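Local coordinates for uncharacterized conserved protein YjbQ/UPF0047 family, ortholog yugU B.subtilis (Clostridium acetobutylicum, PDB 1VMH) that is of unknown function but belongs to the YjbQ/UPF0047 family and forms a trimer, crystallised with bound sodium, at residues 31-36 against 124-129; 47-52 against 108-113; 57-62 against 128-133; 61-66 against 118-123. All blocks are in the same frame, centred on the assembly; numbering follows the deposited sequence. Where two conformers were deposited one is given.

Contact 1 of 4, residues 31-36 against 124-129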
# COMPACT_ATOMS: atom_id res chain seq x y z
N ASP A 31 0.97 -17.71 4.05
CA ASP A 31 -0.46 -17.47 3.90
C ASP A 31 -1.11 -17.45 5.28
O ASP A 31 -1.20 -18.49 5.93
CB ASP A 31 -1.09 -18.58 3.06
CG ASP A 31 -2.54 -18.31 2.73
OD1 ASP A 31 -3.21 -17.57 3.46
OD2 ASP A 31 -3.04 -18.92 1.77
N ILE A 32 -1.51 -16.27 5.72
CA ILE A 32 -2.11 -16.06 7.03
C ILE A 32 -3.61 -15.84 6.97
O ILE A 32 -4.23 -15.43 7.96
CB ILE A 32 -1.42 -14.92 7.80
CG1 ILE A 32 -1.45 -13.59 7.02
CG2 ILE A 32 0.02 -15.33 8.07
CD1 ILE A 32 -1.03 -12.37 7.83
N THR A 33 -4.23 -16.19 5.85
CA THR A 33 -5.67 -15.96 5.67
C THR A 33 -6.48 -16.61 6.80
O THR A 33 -7.38 -15.98 7.35
CB THR A 33 -6.17 -16.50 4.31
OG1 THR A 33 -5.32 -16.02 3.24
CG2 THR A 33 -7.58 -16.10 4.04
N ASN A 34 -6.14 -17.85 7.18
CA ASN A 34 -6.94 -18.51 8.22
C ASN A 34 -6.75 -17.90 9.60
O ASN A 34 -7.66 -17.95 10.42
CB ASN A 34 -6.67 -20.01 8.30
CG ASN A 34 -7.70 -20.73 9.15
OD1 ASN A 34 -8.91 -20.68 8.85
ND2 ASN A 34 -7.25 -21.33 10.27
N LEU A 35 -5.59 -17.31 9.87
CA LEU A 35 -5.35 -16.59 11.11
C LEU A 35 -6.26 -15.38 11.15
O LEU A 35 -6.83 -15.04 12.19
CB LEU A 35 -3.89 -16.18 11.27
CG LEU A 35 -2.85 -17.30 11.19
CD1 LEU A 35 -1.44 -16.71 11.35
CD2 LEU A 35 -3.08 -18.42 12.17
N VAL A 36 -6.43 -14.73 10.01
CA VAL A 36 -7.36 -13.60 9.94
C VAL A 36 -8.83 -14.08 10.07
O VAL A 36 -9.61 -13.48 10.82
CB VAL A 36 -7.10 -12.76 8.67
CG1 VAL A 36 -7.96 -11.51 8.58
CG2 VAL A 36 -5.61 -12.40 8.63
N GLN A 124 -7.68 -15.46 -3.77
CA GLN A 124 -7.07 -14.32 -3.20
C GLN A 124 -6.85 -14.56 -1.71
O GLN A 124 -7.76 -14.76 -0.96
CB GLN A 124 -7.95 -13.10 -3.46
CG GLN A 124 -7.31 -11.83 -3.08
CD GLN A 124 -8.18 -10.62 -3.34
OE1 GLN A 124 -9.38 -10.60 -2.99
NE2 GLN A 124 -7.57 -9.56 -3.85
N GLY A 125 -5.59 -14.52 -1.28
CA GLY A 125 -5.19 -14.75 0.12
C GLY A 125 -4.33 -13.65 0.67
O GLY A 125 -3.80 -12.85 -0.07
N ILE A 126 -4.23 -13.64 1.99
CA ILE A 126 -3.52 -12.62 2.76
C ILE A 126 -2.20 -13.22 3.18
O ILE A 126 -2.17 -14.33 3.74
CB ILE A 126 -4.29 -12.21 4.00
CG1 ILE A 126 -5.70 -11.72 3.68
CG2 ILE A 126 -3.49 -11.11 4.72
CD1 ILE A 126 -6.67 -11.84 4.85
N TYR A 127 -1.09 -12.54 2.86
CA TYR A 127 0.25 -13.01 3.10
C TYR A 127 1.08 -12.11 3.97
O TYR A 127 1.09 -10.90 3.79
CB TYR A 127 0.99 -13.12 1.79
CG TYR A 127 0.63 -14.29 0.95
CD1 TYR A 127 1.15 -15.54 1.24
CD2 TYR A 127 -0.18 -14.16 -0.16
CE1 TYR A 127 0.86 -16.63 0.46
CE2 TYR A 127 -0.44 -15.25 -0.96
CZ TYR A 127 0.08 -16.48 -0.63
OH TYR A 127 -0.17 -17.59 -1.44
N PHE A 128 1.77 -12.70 4.93
CA PHE A 128 2.94 -12.08 5.56
C PHE A 128 4.14 -12.28 4.61
O PHE A 128 4.42 -13.42 4.21
CB PHE A 128 3.22 -12.80 6.87
CG PHE A 128 4.30 -12.20 7.69
CD1 PHE A 128 5.61 -12.50 7.47
CD2 PHE A 128 4.02 -11.31 8.72
CE1 PHE A 128 6.63 -11.94 8.25
CE2 PHE A 128 5.02 -10.79 9.50
CZ PHE A 128 6.31 -11.08 9.25
N THR A 129 4.81 -11.18 4.21
CA THR A 129 5.92 -11.23 3.27
C THR A 129 7.23 -10.99 4.05
O THR A 129 7.58 -9.85 4.40
CB THR A 129 5.77 -10.20 2.10
OG1 THR A 129 5.76 -8.87 2.62
CG2 THR A 129 4.39 -10.38 1.45
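Ile32 and Thr33 meet strand 124-130 where edge strand 28-31 of a three-stranded antiparallel sheet ends and helix 33-43 begins, with an Asx turn at the junction. Within that turn OD1 of Asp31 takes both the backbone N of Thr33, at 2.9 Å, and the hydroxyl of Thr33, which donates to it. The hydroxyl is thus committed as a donor, and its oxygen accepts in turn: Ile126 N reaches Thr33 OG1 at 2.9 Å along an almost straight line (169°). One residue back, Ile32 at the N-cap position sends its N-H to Ile126 O, at 2.8 Å. The strand residue Ile126 is therefore gripped at both its N-H and its C=O by the start of the helix.

The side chain of Ile126 can be followed outward from these bonds. CB stands 4.0 Å from Thr33 OG1. CG2, anti to the backbone N, leads to Ile32, crossing its side chain at about a right angle with CG1 of Ile32 3.9 Å away. The other branch, CG1, carries CD1 against Val36, one turn along the helix, and this methyl sits about equally far from CB, CG1 and CG2 of Val36. Ile32 CG2 also reaches CB of Phe128. On the opposite side of the sheet from Ile126, Tyr127 lays its ring beside Asp31, while its OH is bonded to Glu65 O and its ring meets that of Phe29. Asp31 CB approaches Tyr127 CE1 to 3.8 Å, and Tyr127 CD1 lies 3.6 Å obliquely from Asp31 N.

Contact 2 of 4, residues 47-52 against 108-113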
# COMPACT_ATOMS: atom_id res chain seq x y z
N ASP A 47 -20.20 -7.69 9.91
CA ASP A 47 -19.95 -6.71 8.87
C ASP A 47 -19.01 -5.67 9.47
O ASP A 47 -19.28 -5.13 10.54
CB ASP A 47 -21.23 -6.08 8.33
CG ASP A 47 -22.17 -7.13 7.74
OD1 ASP A 47 -22.99 -7.67 8.50
OD2 ASP A 47 -22.09 -7.44 6.52
N GLY A 48 -17.89 -5.46 8.80
CA GLY A 48 -16.83 -4.60 9.31
C GLY A 48 -15.58 -4.72 8.46
O GLY A 48 -15.66 -5.03 7.28
N MET A 49 -14.43 -4.54 9.10
CA MET A 49 -13.14 -4.60 8.45
C MET A 49 -12.17 -5.40 9.29
O MET A 49 -12.17 -5.32 10.52
CB MET A 49 -12.58 -3.16 8.32
CG MET A 49 -13.30 -2.26 7.35
SD MET A 49 -13.36 -2.83 5.65
CE MET A 49 -11.65 -3.04 5.29
N ALA A 50 -11.30 -6.14 8.62
CA ALA A 50 -10.16 -6.78 9.27
C ALA A 50 -8.91 -6.04 8.85
O ALA A 50 -8.67 -5.86 7.65
CB ALA A 50 -10.05 -8.20 8.81
N VAL A 51 -8.12 -5.59 9.82
CA VAL A 51 -6.86 -4.90 9.56
C VAL A 51 -5.74 -5.80 10.01
O VAL A 51 -5.81 -6.33 11.13
CB VAL A 51 -6.81 -3.55 10.33
CG1 VAL A 51 -5.47 -2.87 10.09
CG2 VAL A 51 -7.95 -2.64 9.90
N VAL A 52 -4.75 -6.03 9.13
CA VAL A 52 -3.66 -6.92 9.35
C VAL A 52 -2.37 -6.11 9.27
O VAL A 52 -2.11 -5.53 8.24
CB VAL A 52 -3.62 -8.03 8.27
CG1 VAL A 52 -2.51 -9.01 8.51
CG2 VAL A 52 -4.97 -8.76 8.21
N SER A 108 0.56 -2.84 6.20
CA SER A 108 -0.74 -3.43 6.55
C SER A 108 -1.58 -3.61 5.32
O SER A 108 -1.34 -3.00 4.27
CB SER A 108 -1.48 -2.53 7.55
OG SER A 108 -1.96 -1.35 6.93
N GLN A 109 -2.55 -4.48 5.45
CA GLN A 109 -3.62 -4.55 4.49
C GLN A 109 -4.94 -4.68 5.27
O GLN A 109 -5.00 -5.08 6.45
CB GLN A 109 -3.44 -5.68 3.49
CG GLN A 109 -2.13 -5.64 2.73
CD GLN A 109 -1.98 -4.46 1.82
OE1 GLN A 109 -2.95 -3.79 1.47
NE2 GLN A 109 -0.74 -4.22 1.37
N GLN A 110 -6.04 -4.44 4.55
CA GLN A 110 -7.36 -4.55 5.15
C GLN A 110 -8.32 -5.24 4.21
O GLN A 110 -8.17 -5.18 2.97
CB GLN A 110 -7.88 -3.23 5.72
CG GLN A 110 -8.12 -2.16 4.75
CD GLN A 110 -8.68 -0.91 5.45
OE1 GLN A 110 -9.21 -0.94 6.61
NE2 GLN A 110 -8.53 0.20 4.78
N ILE A 111 -9.26 -5.97 4.81
CA ILE A 111 -10.19 -6.81 4.08
C ILE A 111 -11.59 -6.55 4.64
O ILE A 111 -11.79 -6.47 5.86
CB ILE A 111 -9.80 -8.30 4.22
CG1 ILE A 111 -8.33 -8.53 3.86
CG2 ILE A 111 -10.72 -9.20 3.38
CD1 ILE A 111 -7.37 -8.42 5.04
N ILE A 112 -12.56 -6.46 3.76
CA ILE A 112 -13.93 -6.27 4.15
C ILE A 112 -14.45 -7.56 4.75
O ILE A 112 -14.14 -8.68 4.26
CB ILE A 112 -14.77 -5.89 2.95
CG1 ILE A 112 -14.35 -4.51 2.44
CG2 ILE A 112 -16.27 -5.86 3.30
CD1 ILE A 112 -14.73 -4.23 0.93
N ILE A 113 -15.22 -7.43 5.82
CA ILE A 113 -15.96 -8.53 6.41
C ILE A 113 -17.43 -8.32 6.05
O ILE A 113 -17.99 -7.25 6.33
CB ILE A 113 -15.80 -8.57 7.94
CG1 ILE A 113 -14.32 -8.74 8.32
CG2 ILE A 113 -16.62 -9.70 8.53
CD1 ILE A 113 -14.05 -8.38 9.78
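Ala50 N donates to Ile111 O across a short, nearly linear bond (2.8 Å, 176°). It belongs to one of three pairs of backbone bonds, at Gly48-Ile113, Ala50-Ile111 and Val52-Gln109, that hold the strands together; in the first of these Ile113 N approaches Gly48 O from well above the carbonyl plane.

On one face Met49 is bent at both chi2 and chi3 (-59° and -56°), which folds its methyl back over the extended Gln110 chain. CE of Met49 comes to 3.5 Å from Gln110 OE1 and lies close to CB, CG and CD as well, while its SD rests 3.8 Å from Ile112 CG1. Val51 runs alongside Gln110, pointing the same way. Within the chain Met49 and Val51 thus lie against the Gln110 amide, whose NE2 donates to OE1 of Gln110 in the second subunit and whose OE1 accepts from NE2 of Gln110 in the third, a ring of amides joining the three chains.

The other face carries Ala50, Val52, Ile111 and Ile113. CD1 of Ile113 reaches back over the neighbouring backbone to 3.6 Å from Met49 C and also touches Ala50 CB. Val52 CG2 meets Ile111 CD1 at 4.0 Å. This face is covered by helix 33-43, through Val36 and Val40, and by Ile61 and Ile63 of strand 59-65.

Strands 48-53 and 108-114 are therefore regular antiparallel neighbours in the five-stranded sheet, with one face buried in the chain's own core and the other turned to the trimer interface of this YjbQ-like fold.

Contact 3 of 4, residues 57-62 against 128-133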
# COMPACT_ATOMS: atom_id res chain seq x y z
N THR A 57 10.02 -3.90 10.26
CA THR A 57 10.41 -3.03 9.16
C THR A 57 11.08 -3.75 7.99
O THR A 57 11.33 -3.12 6.98
CB THR A 57 11.26 -1.90 9.65
OG1 THR A 57 12.42 -2.44 10.26
CG2 THR A 57 10.49 -1.05 10.64
N THR A 58 11.32 -5.06 8.13
CA THR A 58 11.91 -5.89 7.08
C THR A 58 10.96 -7.00 6.64
O THR A 58 11.36 -7.99 6.04
CB THR A 58 13.23 -6.46 7.51
OG1 THR A 58 13.05 -7.08 8.78
CG2 THR A 58 14.27 -5.35 7.61
N ALA A 59 9.66 -6.79 6.89
CA ALA A 59 8.61 -7.65 6.40
C ALA A 59 7.37 -6.76 6.13
O ALA A 59 7.33 -5.59 6.50
CB ALA A 59 8.32 -8.75 7.36
N GLY A 60 6.37 -7.34 5.49
CA GLY A 60 5.17 -6.60 5.17
C GLY A 60 3.99 -7.54 5.01
O GLY A 60 4.05 -8.72 5.40
N ILE A 61 2.90 -6.97 4.51
CA ILE A 61 1.65 -7.71 4.26
C ILE A 61 1.21 -7.43 2.84
O ILE A 61 1.25 -6.29 2.39
CB ILE A 61 0.51 -7.28 5.21
CG1 ILE A 61 0.96 -7.30 6.69
CG2 ILE A 61 -0.73 -8.12 4.98
CD1 ILE A 61 1.24 -8.63 7.33
N THR A 62 0.82 -8.45 2.10
CA THR A 62 0.20 -8.24 0.80
C THR A 62 -0.95 -9.19 0.59
O THR A 62 -1.15 -10.10 1.39
CB THR A 62 1.21 -8.40 -0.36
OG1 THR A 62 0.65 -7.78 -1.55
CG2 THR A 62 1.54 -9.84 -0.62
N PHE A 128 1.77 -12.70 4.93
CA PHE A 128 2.94 -12.08 5.56
C PHE A 128 4.14 -12.28 4.61
O PHE A 128 4.42 -13.42 4.21
CB PHE A 128 3.22 -12.80 6.87
CG PHE A 128 4.30 -12.20 7.69
CD1 PHE A 128 5.61 -12.50 7.47
CD2 PHE A 128 4.02 -11.31 8.72
CE1 PHE A 128 6.63 -11.94 8.25
CE2 PHE A 128 5.02 -10.79 9.50
CZ PHE A 128 6.31 -11.08 9.25
N THR A 129 4.81 -11.18 4.21
CA THR A 129 5.92 -11.23 3.27
C THR A 129 7.23 -10.99 4.05
O THR A 129 7.58 -9.85 4.40
CB THR A 129 5.77 -10.20 2.10
OG1 THR A 129 5.76 -8.87 2.62
CG2 THR A 129 4.39 -10.38 1.45
N GLU A 130 7.96 -12.08 4.31
CA GLU A 130 9.23 -12.01 4.99
C GLU A 130 10.30 -11.66 3.99
O GLU A 130 10.44 -12.36 2.99
CB GLU A 130 9.53 -13.36 5.64
CG GLU A 130 10.94 -13.49 6.24
CD GLU A 130 11.10 -12.58 7.43
OE1 GLU A 130 11.35 -11.38 7.24
OE2 GLU A 130 10.99 -13.07 8.58
N PHE A 131 11.12 -10.65 4.31
CA PHE A 131 12.31 -10.35 3.52
C PHE A 131 13.67 -10.46 4.23
O PHE A 131 14.72 -10.25 3.59
CB PHE A 131 12.16 -8.99 2.85
CG PHE A 131 10.97 -8.92 1.93
CD1 PHE A 131 10.91 -9.70 0.78
CD2 PHE A 131 9.89 -8.09 2.23
CE1 PHE A 131 9.82 -9.64 -0.08
CE2 PHE A 131 8.79 -8.02 1.38
CZ PHE A 131 8.74 -8.79 0.25
N ASP A 132 13.66 -10.78 5.52
CA ASP A 132 14.90 -10.97 6.32
C ASP A 132 14.77 -12.09 7.33
O ASP A 132 15.06 -11.92 8.51
CB ASP A 132 15.29 -9.67 7.02
CG ASP A 132 16.70 -9.72 7.61
OD1 ASP A 132 17.58 -10.40 7.04
OD2 ASP A 132 16.91 -9.04 8.63
N GLY A 133 14.32 -13.25 6.86
CA GLY A 133 14.21 -14.42 7.74
C GLY A 133 15.51 -15.20 7.75
O GLY A 133 16.46 -14.84 7.07
O HOH W 1 15.47 -7.45 10.14
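The Phe128 ring carries Gly60 O over one face, displaced toward the rim, while Ala59 CB and Ile61 CD1 come at it obliquely. Ala59 CB lies 3.6 Å from Phe128 CZ, and Ile61 CD1 is 4.1 Å from Phe128 CD2. Phe131, on the other side of the sheet, has the carbonyl carbon of Thr129, two residues earlier, over one face and Thr58 O near its plane at the edge; helix 96-105 packs on it through Ala98 and Lys101.

Gly60 and Thr129 form the hydrogen-bonded pair, with Thr129 N meeting Gly60 O at 2.8 Å and Gly60 N returning to Thr129 O. On the Phe131 side, Thr129 CG2 meets Thr62 CG2 at 3.6 Å, the two side chains crossing at about a right angle. Beyond the strand ends, Phe131 N still bonds to Thr58 O (3.2 Å). A water bridges Thr58 OG1 and Asp132 OD2, donating to the carboxylate at 2.6 Å; OD2 also forms a salt bridge with Arg135. Arg137 bonds to Thr58 OG1 and forms a salt bridge with Glu130 OE1, which also accepts from Asp132 N, while Glu130 OE2 bonds to Thr23. Strand 124-130 is the centre of the chain's three-stranded antiparallel sheet and 59-65 one of its outer strands.

Contact 4 of 4, residues 61-66 against 118-123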
# COMPACT_ATOMS: atom_id res chain seq x y z
N ILE A 61 2.90 -6.97 4.51
CA ILE A 61 1.65 -7.71 4.26
C ILE A 61 1.21 -7.43 2.84
O ILE A 61 1.25 -6.29 2.39
CB ILE A 61 0.51 -7.28 5.21
CG1 ILE A 61 0.96 -7.30 6.69
CG2 ILE A 61 -0.73 -8.12 4.98
CD1 ILE A 61 1.24 -8.63 7.33
N THR A 62 0.82 -8.45 2.10
CA THR A 62 0.20 -8.24 0.80
C THR A 62 -0.95 -9.19 0.59
O THR A 62 -1.15 -10.10 1.39
CB THR A 62 1.21 -8.40 -0.36
OG1 THR A 62 0.65 -7.78 -1.55
CG2 THR A 62 1.54 -9.84 -0.62
N ILE A 63 -1.73 -8.98 -0.45
CA ILE A 63 -2.87 -9.90 -0.79
C ILE A 63 -2.62 -10.32 -2.22
O ILE A 63 -2.44 -9.45 -3.07
CB ILE A 63 -4.21 -9.20 -0.60
CG1 ILE A 63 -4.40 -8.83 0.89
CG2 ILE A 63 -5.37 -10.03 -1.09
CD1 ILE A 63 -5.70 -8.15 1.30
N ASN A 64 -2.61 -11.61 -2.50
CA ASN A 64 -2.30 -12.04 -3.85
C ASN A 64 -2.74 -13.48 -4.03
O ASN A 64 -3.41 -14.05 -3.16
CB ASN A 64 -0.83 -11.77 -4.22
CG ASN A 64 -0.65 -11.39 -5.69
OD1 ASN A 64 -1.00 -12.17 -6.57
ND2 ASN A 64 -0.11 -10.18 -5.95
N GLU A 65 -2.39 -14.06 -5.17
CA GLU A 65 -2.73 -15.45 -5.52
C GLU A 65 -2.30 -16.42 -4.43
O GLU A 65 -1.13 -16.41 -4.03
CB GLU A 65 -1.99 -15.80 -6.81
CG GLU A 65 -1.91 -17.28 -7.16
CD GLU A 65 -3.24 -17.83 -7.60
OE1 GLU A 65 -3.94 -17.17 -8.39
OE2 GLU A 65 -3.59 -18.93 -7.15
N ASN A 66 -3.22 -17.30 -4.03
CA ASN A 66 -2.95 -18.21 -2.93
C ASN A 66 -3.02 -19.67 -3.27
O ASN A 66 -3.02 -20.50 -2.35
CB ASN A 66 -3.94 -17.90 -1.77
CG ASN A 66 -5.36 -18.27 -2.12
OD1 ASN A 66 -5.63 -18.68 -3.24
ND2 ASN A 66 -6.28 -18.21 -1.12
N LEU A 118 -14.59 -13.05 5.35
CA LEU A 118 -13.66 -12.16 4.63
C LEU A 118 -14.07 -12.11 3.17
O LEU A 118 -14.18 -13.14 2.52
CB LEU A 118 -12.23 -12.68 4.73
CG LEU A 118 -11.63 -12.68 6.13
CD1 LEU A 118 -10.35 -13.53 6.15
CD2 LEU A 118 -11.34 -11.23 6.56
N LYS A 119 -14.29 -10.90 2.67
CA LYS A 119 -14.75 -10.72 1.30
C LYS A 119 -13.57 -10.69 0.34
O LYS A 119 -13.09 -9.63 -0.10
CB LYS A 119 -15.53 -9.44 1.16
CG LYS A 119 -16.52 -9.45 -0.01
CD LYS A 119 -17.25 -8.10 -0.08
CE LYS A 119 -18.04 -7.95 -1.37
NZ LYS A 119 -18.97 -9.09 -1.56
N LEU A 120 -13.08 -11.86 0.01
CA LEU A 120 -11.91 -12.04 -0.84
C LEU A 120 -12.34 -12.60 -2.18
O LEU A 120 -13.35 -13.32 -2.27
CB LEU A 120 -10.89 -13.00 -0.18
CG LEU A 120 -10.23 -12.43 1.08
CD1 LEU A 120 -9.66 -13.49 1.98
CD2 LEU A 120 -9.13 -11.45 0.68
N GLY A 121 -11.54 -12.30 -3.20
CA GLY A 121 -11.80 -12.82 -4.53
C GLY A 121 -11.31 -14.25 -4.71
O GLY A 121 -10.84 -14.89 -3.78
N THR A 122 -11.44 -14.74 -5.95
CA THR A 122 -11.08 -16.09 -6.28
C THR A 122 -9.57 -16.28 -6.14
O THR A 122 -8.77 -15.54 -6.74
CB THR A 122 -11.49 -16.42 -7.72
OG1 THR A 122 -12.90 -16.18 -7.89
CG2 THR A 122 -11.23 -17.88 -8.02
N TRP A 123 -9.22 -17.25 -5.31
CA TRP A 123 -7.83 -17.56 -5.01
C TRP A 123 -7.02 -16.32 -4.55
O TRP A 123 -5.87 -16.15 -4.95
CB TRP A 123 -7.17 -18.27 -6.23
CG TRP A 123 -7.86 -19.58 -6.63
CD1 TRP A 123 -8.44 -19.89 -7.82
CD2 TRP A 123 -8.12 -20.69 -5.76
NE1 TRP A 123 -9.00 -21.16 -7.77
CE2 TRP A 123 -8.81 -21.67 -6.52
CE3 TRP A 123 -7.79 -20.97 -4.42
CZ2 TRP A 123 -9.19 -22.89 -5.97
CZ3 TRP A 123 -8.18 -22.20 -3.88
CH2 TRP A 123 -8.87 -23.14 -4.66
O HOH W 2 -5.82 -15.43 -7.96
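Glu65 and Trp123 lie side by side and point the same way, the carboxylate turned 38° from the indole plane. The Glu65 chain leaves with CG anti to the backbone N (chi1 165°) and then bends at chi2, which folds the carboxylate back beside the start of the tryptophan side chain: OE2 is 3.8 Å from Trp123 CB. This same oxygen accepts from the backbone N of Ala67, which holds the carboxylate in place. Asn66 comes from another direction, with its amide end at the edge of the indole, near the ring plane and close to CE3.

Between these two side chains the carbonyl of Trp123 gathers the backbone contacts. Asn66 N donates to Trp123 O at 3.0 Å, with the donor well above the carbonyl plane and an N-H...O angle of 143°, and Glu65 CA adds a C-H...O contact to Trp123 O at 3.3 Å. A water within reach of Glu65 OE1, 2.6 Å away, also lies near this carbonyl.

The contact joins the end of strand 59-65 to the loop that links strand 117-118 of the five-stranded sheet to strand 124-130 of the three-stranded one. Just before Glu65, Asn64 OD1 accepts from Glu65 N at 2.7 Å, in the carbonyl plane and on a lone pair, while its ND2 reaches Ser103 and His99 of the second subunit. Deeper in, the loop touches the strand by a looser apolar meeting. Ile63 CG2 and Leu120 CD2 stand 4.4 Å apart, both residues also packing against Ile111 of strand 108-114.

How the contacts relate
Contacts 1, 3 and 4 gather on the three-stranded sheet 28-31, 124-130, 59-65, whereas contact 2 lies in the five-stranded sheet. Contacts 1 and 3 share Phe128 and Thr129 on the central strand and have centres about 12 Å apart; contacts 3 and 4 share Ile61 and Thr62, with centres about 17 Å apart. Along the chain, contacts 2 and 4 are nested within the loop closed by contact 1, and contact 2 alternates with both 3 and 4. The sheets meet where Ile126 CD1 packs on Ile111 CD1 at 3.5 Å and Gln109 NE2 bonds to Ile61 O, making one core from distant sequence. Contacts 2 and 4 meet the second subunit most widely.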